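Long-range contact in hypothetical protein (Staphylococcus aureus subsp. aureus, PDB 1QYI), which is of unknown function but probably acts as a hydrolase of the HAD-like superfamily: residues Arg17-Leu29 / Thr175-Gly187. Residues are numbered along the deposited sequence; the frame is centred on the assembly and turned at random.
Sequences RCFDVSALTVYEL and TLAQEVYQEWYLG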
loop_
_atom_site.group_PDB
_atom_site.type_symbol
_atom_site.label_atom_id
_atom_site.label_comp_id
_atom_site.label_asym_id
_atom_site.label_seq_id
_atom_site.Cartn_x
_atom_site.Cartn_y
_atom_site.Cartn_z
ATOM N N ARG A 17 1.290 0.391 8.505
ATOM C CA ARG A 17 2.432 1.277 8.343
ATOM C C ARG A 17 2.266 2.155 7.104
ATOM O O ARG A 17 2.726 3.293 7.084
ATOM C CB ARG A 17 3.719 0.458 8.232
ATOM C CG ARG A 17 4.926 1.085 8.912
ATOM C CD ARG A 17 5.021 0.698 10.388
ATOM N NE ARG A 17 4.615 1.775 11.291
ATOM C CZ ARG A 17 5.061 1.913 12.543
ATOM N NH1 ARG A 17 5.928 1.050 13.048
ATOM N NH2 ARG A 17 4.646 2.922 13.295
ATOM N N CYS A 18 1.616 1.621 6.069
ATOM C CA CYS A 18 1.398 2.394 4.855
ATOM C C CYS A 18 0.583 3.627 5.215
ATOM O O CYS A 18 0.953 4.752 4.861
ATOM C CB CYS A 18 0.655 1.566 3.797
ATOM S SG CYS A 18 1.680 0.330 2.932
ATOM N N PHE A 19 -0.518 3.417 5.931
ATOM C CA PHE A 19 -1.382 4.519 6.346
ATOM C C PHE A 19 -0.602 5.475 7.265
ATOM O O PHE A 19 -0.846 6.688 7.268
ATOM C CB PHE A 19 -2.623 3.967 7.057
ATOM C CG PHE A 19 -3.297 2.838 6.313
ATOM C CD1 PHE A 19 -3.563 2.942 4.947
ATOM C CD2 PHE A 19 -3.670 1.675 6.979
ATOM C CE1 PHE A 19 -4.187 1.907 4.259
ATOM C CE2 PHE A 19 -4.295 0.633 6.298
ATOM C CZ PHE A 19 -4.556 0.748 4.933
ATOM N N ASP A 20 0.330 4.919 8.038
ATOM C CA ASP A 20 1.179 5.705 8.927
ATOM C C ASP A 20 2.041 6.614 8.053
ATOM O O ASP A 20 1.972 7.837 8.152
ATOM C CB ASP A 20 2.118 4.798 9.731
ATOM C CG ASP A 20 1.502 4.278 11.005
ATOM O OD1 ASP A 20 0.261 4.373 11.194
ATOM O OD2 ASP A 20 2.286 3.752 11.824
ATOM N N VAL A 21 2.860 6.010 7.197
ATOM C CA VAL A 21 3.728 6.800 6.338
ATOM C C VAL A 21 2.872 7.798 5.563
ATOM O O VAL A 21 3.242 8.964 5.434
ATOM C CB VAL A 21 4.537 5.926 5.368
ATOM C CG1 VAL A 21 5.391 6.805 4.472
ATOM C CG2 VAL A 21 5.424 4.976 6.166
ATOM N N SER A 22 1.720 7.356 5.067
ATOM C CA SER A 22 0.847 8.260 4.341
ATOM C C SER A 22 0.547 9.499 5.207
ATOM O O SER A 22 0.610 10.640 4.719
ATOM C CB SER A 22 -0.447 7.548 3.949
ATOM O OG SER A 22 -1.367 8.460 3.349
ATOM N N ALA A 23 0.243 9.280 6.490
ATOM C CA ALA A 23 -0.039 10.384 7.419
ATOM C C ALA A 23 1.194 11.268 7.619
ATOM O O ALA A 23 1.104 12.492 7.542
ATOM C CB ALA A 23 -0.509 9.837 8.769
ATOM N N LEU A 24 2.338 10.644 7.889
ATOM C CA LEU A 24 3.588 11.380 8.080
ATOM C C LEU A 24 3.941 12.203 6.854
ATOM O O LEU A 24 4.551 13.263 6.957
ATOM C CB LEU A 24 4.750 10.429 8.363
ATOM C CG LEU A 24 4.889 9.846 9.762
ATOM C CD1 LEU A 24 6.291 9.255 9.901
ATOM C CD2 LEU A 24 4.684 10.949 10.795
ATOM N N THR A 25 3.566 11.711 5.683
ATOM C CA THR A 25 3.873 12.438 4.464
ATOM C C THR A 25 3.154 13.774 4.460
ATOM O O THR A 25 3.786 14.828 4.360
ATOM C CB THR A 25 3.490 11.629 3.239
ATOM O OG1 THR A 25 4.343 10.482 3.169
ATOM C CG2 THR A 25 3.663 12.452 1.979
ATOM N N VAL A 26 1.835 13.726 4.590
ATOM C CA VAL A 26 1.022 14.933 4.617
ATOM C C VAL A 26 1.552 15.892 5.683
ATOM O O VAL A 26 1.731 17.089 5.437
ATOM C CB VAL A 26 -0.445 14.568 4.925
ATOM C CG1 VAL A 26 -1.336 15.791 4.792
ATOM C CG2 VAL A 26 -0.904 13.469 3.987
ATOM N N TYR A 27 1.832 15.352 6.863
ATOM C CA TYR A 27 2.338 16.162 7.968
ATOM C C TYR A 27 3.710 16.806 7.663
ATOM O O TYR A 27 3.927 17.981 7.945
ATOM C CB TYR A 27 2.388 15.298 9.243
ATOM C CG TYR A 27 2.422 16.070 10.549
ATOM C CD1 TYR A 27 1.405 16.974 10.893
ATOM C CD2 TYR A 27 3.474 15.894 11.447
ATOM C CE1 TYR A 27 1.448 17.685 12.105
ATOM C CE2 TYR A 27 3.528 16.588 12.650
ATOM C CZ TYR A 27 2.527 17.481 12.977
ATOM O OH TYR A 27 2.635 18.184 14.157
ATOM N N GLU A 28 4.635 16.055 7.080
ATOM C CA GLU A 28 5.936 16.629 6.769
ATOM C C GLU A 28 5.834 17.700 5.698
ATOM O O GLU A 28 6.606 18.658 5.679
ATOM C CB GLU A 28 6.894 15.569 6.273
ATOM C CG GLU A 28 8.329 16.039 6.261
ATOM C CD GLU A 28 9.204 15.163 5.409
ATOM O OE1 GLU A 28 8.879 13.954 5.261
ATOM O OE2 GLU A 28 10.226 15.687 4.901
ATOM N N LEU A 29 4.895 17.517 4.785
ATOM C CA LEU A 29 4.679 18.473 3.711
ATOM C C LEU A 29 3.985 19.719 4.266
ATOM O O LEU A 29 3.848 20.735 3.577
ATOM C CB LEU A 29 3.808 17.836 2.626
ATOM C CG LEU A 29 4.394 17.561 1.240
ATOM C CD1 LEU A 29 5.877 17.230 1.320
ATOM C CD2 LEU A 29 3.616 16.397 0.623
ATOM N N THR A 175 4.015 14.001 -7.793
ATOM C CA THR A 175 5.332 13.383 -7.836
ATOM C C THR A 175 6.113 13.724 -6.573
ATOM O O THR A 175 6.806 12.876 -6.020
ATOM C CB THR A 175 6.095 13.852 -9.098
ATOM O OG1 THR A 175 5.341 13.476 -10.254
ATOM C CG2 THR A 175 7.476 13.220 -9.184
ATOM N N LEU A 176 5.977 14.965 -6.111
ATOM C CA LEU A 176 6.649 15.407 -4.896
ATOM C C LEU A 176 6.174 14.599 -3.702
ATOM O O LEU A 176 6.974 13.958 -3.017
ATOM C CB LEU A 176 6.372 16.885 -4.618
ATOM C CG LEU A 176 6.923 17.408 -3.285
ATOM C CD1 LEU A 176 8.437 17.203 -3.223
ATOM C CD2 LEU A 176 6.572 18.883 -3.121
ATOM N N ALA A 177 4.867 14.638 -3.459
ATOM C CA ALA A 177 4.257 13.932 -2.345
ATOM C C ALA A 177 4.583 12.455 -2.390
ATOM O O ALA A 177 4.795 11.828 -1.359
ATOM C CB ALA A 177 2.757 14.126 -2.380
ATOM N N GLN A 178 4.636 11.902 -3.591
ATOM C CA GLN A 178 4.911 10.493 -3.715
ATOM C C GLN A 178 6.373 10.186 -3.420
ATOM O O GLN A 178 6.685 9.122 -2.885
ATOM C CB GLN A 178 4.488 10.003 -5.100
ATOM C CG GLN A 178 4.534 8.509 -5.256
ATOM C CD GLN A 178 5.773 8.057 -5.994
ATOM O OE1 GLN A 178 6.822 8.702 -5.924
ATOM N NE2 GLN A 178 5.665 6.936 -6.702
ATOM N N GLU A 179 7.274 11.121 -3.725
ATOM C CA GLU A 179 8.697 10.891 -3.448
ATOM C C GLU A 179 8.953 10.968 -1.950
ATOM O O GLU A 179 9.780 10.230 -1.408
ATOM C CB GLU A 179 9.590 11.908 -4.179
ATOM C CG GLU A 179 9.468 11.835 -5.685
ATOM C CD GLU A 179 10.493 12.675 -6.422
ATOM O OE1 GLU A 179 10.953 13.708 -5.891
ATOM O OE2 GLU A 179 10.827 12.315 -7.564
ATOM N N VAL A 180 8.219 11.855 -1.286
ATOM C CA VAL A 180 8.364 12.040 0.150
ATOM C C VAL A 180 7.922 10.781 0.870
ATOM O O VAL A 180 8.520 10.383 1.869
ATOM C CB VAL A 180 7.508 13.214 0.668
ATOM C CG1 VAL A 180 7.755 13.413 2.150
ATOM C CG2 VAL A 180 7.829 14.483 -0.107
ATOM N N TYR A 181 6.869 10.158 0.362
ATOM C CA TYR A 181 6.356 8.940 0.982
ATOM C C TYR A 181 7.334 7.768 0.815
ATOM O O TYR A 181 7.602 7.006 1.760
ATOM C CB TYR A 181 4.996 8.589 0.372
ATOM C CG TYR A 181 4.455 7.243 0.789
ATOM C CD1 TYR A 181 4.930 6.066 0.200
ATOM C CD2 TYR A 181 3.447 7.138 1.753
ATOM C CE1 TYR A 181 4.418 4.831 0.548
ATOM C CE2 TYR A 181 2.928 5.904 2.108
ATOM C CZ TYR A 181 3.419 4.756 1.501
ATOM O OH TYR A 181 2.915 3.527 1.842
ATOM N N GLN A 182 7.873 7.648 -0.396
ATOM C CA GLN A 182 8.801 6.577 -0.714
ATOM C C GLN A 182 10.069 6.644 0.132
ATOM O O GLN A 182 10.589 5.611 0.563
ATOM C CB GLN A 182 9.128 6.595 -2.217
ATOM C CG GLN A 182 7.947 6.185 -3.097
ATOM C CD GLN A 182 7.553 4.723 -2.919
ATOM O OE1 GLN A 182 8.157 3.837 -3.521
ATOM N NE2 GLN A 182 6.550 4.463 -2.075
ATOM N N GLU A 183 10.569 7.850 0.385
ATOM C CA GLU A 183 11.769 7.972 1.199
ATOM C C GLU A 183 11.409 7.605 2.634
ATOM O O GLU A 183 12.168 6.932 3.331
ATOM C CB GLU A 183 12.348 9.385 1.137
ATOM C CG GLU A 183 13.842 9.352 0.946
ATOM C CD GLU A 183 14.498 10.715 1.013
ATOM O OE1 GLU A 183 14.110 11.606 0.228
ATOM O OE2 GLU A 183 15.410 10.885 1.849
ATOM N N TRP A 184 10.237 8.056 3.062
ATOM C CA TRP A 184 9.736 7.750 4.390
ATOM C C TRP A 184 9.690 6.228 4.558
ATOM O O TRP A 184 10.184 5.683 5.542
ATOM C CB TRP A 184 8.327 8.320 4.543
ATOM C CG TRP A 184 8.242 9.636 5.288
ATOM C CD1 TRP A 184 7.445 10.702 4.988
ATOM C CD2 TRP A 184 8.908 9.959 6.516
ATOM N NE1 TRP A 184 7.567 11.668 5.967
ATOM C CE2 TRP A 184 8.445 11.234 6.916
ATOM C CE3 TRP A 184 9.830 9.285 7.327
ATOM C CZ2 TRP A 184 8.890 11.856 8.077
ATOM C CZ3 TRP A 184 10.272 9.901 8.482
ATOM C CH2 TRP A 184 9.789 11.179 8.852
ATOM N N TYR A 185 9.111 5.551 3.572
ATOM C CA TYR A 185 8.971 4.106 3.613
ATOM C C TYR A 185 10.247 3.305 3.355
ATOM O O TYR A 185 10.712 2.582 4.238
ATOM C CB TYR A 185 7.882 3.672 2.632
ATOM C CG TYR A 185 7.255 2.320 2.925
ATOM C CD1 TYR A 185 7.913 1.131 2.610
ATOM C CD2 TYR A 185 5.990 2.237 3.507
ATOM C CE1 TYR A 185 7.318 -0.109 2.863
ATOM C CE2 TYR A 185 5.392 1.014 3.765
ATOM C CZ TYR A 185 6.054 -0.153 3.439
ATOM O OH TYR A 185 5.435 -1.356 3.668
ATOM N N LEU A 186 10.807 3.414 2.155
ATOM C CA LEU A 186 12.018 2.659 1.822
ATOM C C LEU A 186 13.251 3.155 2.559
ATOM O O LEU A 186 14.195 2.395 2.786
ATOM C CB LEU A 186 12.288 2.722 0.319
ATOM C CG LEU A 186 11.112 2.403 -0.607
ATOM C CD1 LEU A 186 11.477 2.804 -2.025
ATOM C CD2 LEU A 186 10.745 0.921 -0.527
ATOM N N GLY A 187 13.241 4.425 2.942
ATOM C CA GLY A 187 14.401 4.989 3.606
ATOM C C GLY A 187 15.293 5.587 2.529
ATOM O O GLY A 187 15.188 5.213 1.368
#
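Val21 meets three aromatic residues of helix 172-195. Its CG1, anti to the backbone N, lies over one face of the Tyr181 ring. This CH-pi contact measures 3.7 Å to the centroid, 27° off the normal. The same methyl packs against Trp184 CB, while Val21 CG2 touches Tyr185 CD2 at 3.9 Å. Cys18 SG stands 5.0 Å from the Tyr185 centroid, an oblique sulfur-aromatic contact. At the Trp184 indole, Leu24 CD1 sits above the six-membered ring, 4.0 Å from its centroid and only 6° off the normal. Glu28, reaching out extended, brings OE1 to 2.7 Å from Trp184 NE1, but the angle is too poor for a hydrogen bond; this oxygen forms a salt bridge with Lys204, which also makes a cation-pi contact with the indole. Thr25 is a knob among Ala177, Val180, Tyr181 and Trp184, and its OG1 bonds back to Val21 O (2.9 Å), which ties down the hydroxyl. Tyr181 sits likewise among Cys18, Val21, Ser22 and Thr25, and Trp184 among Val21, Leu24, Thr25 and Glu28. Leu29 extends the apolar seam to Ala177 and Val180. The helix segments cross at 126°, with axes 9.1 Å apart. The buried interface belongs to a helical region apart from the parallel sheet of the HAD-like core: helix 77-93 adds Trp78, edge-to-face with Tyr181, and Leu81 against Ser22, while helix 49-60 packs Ile55 on Leu24.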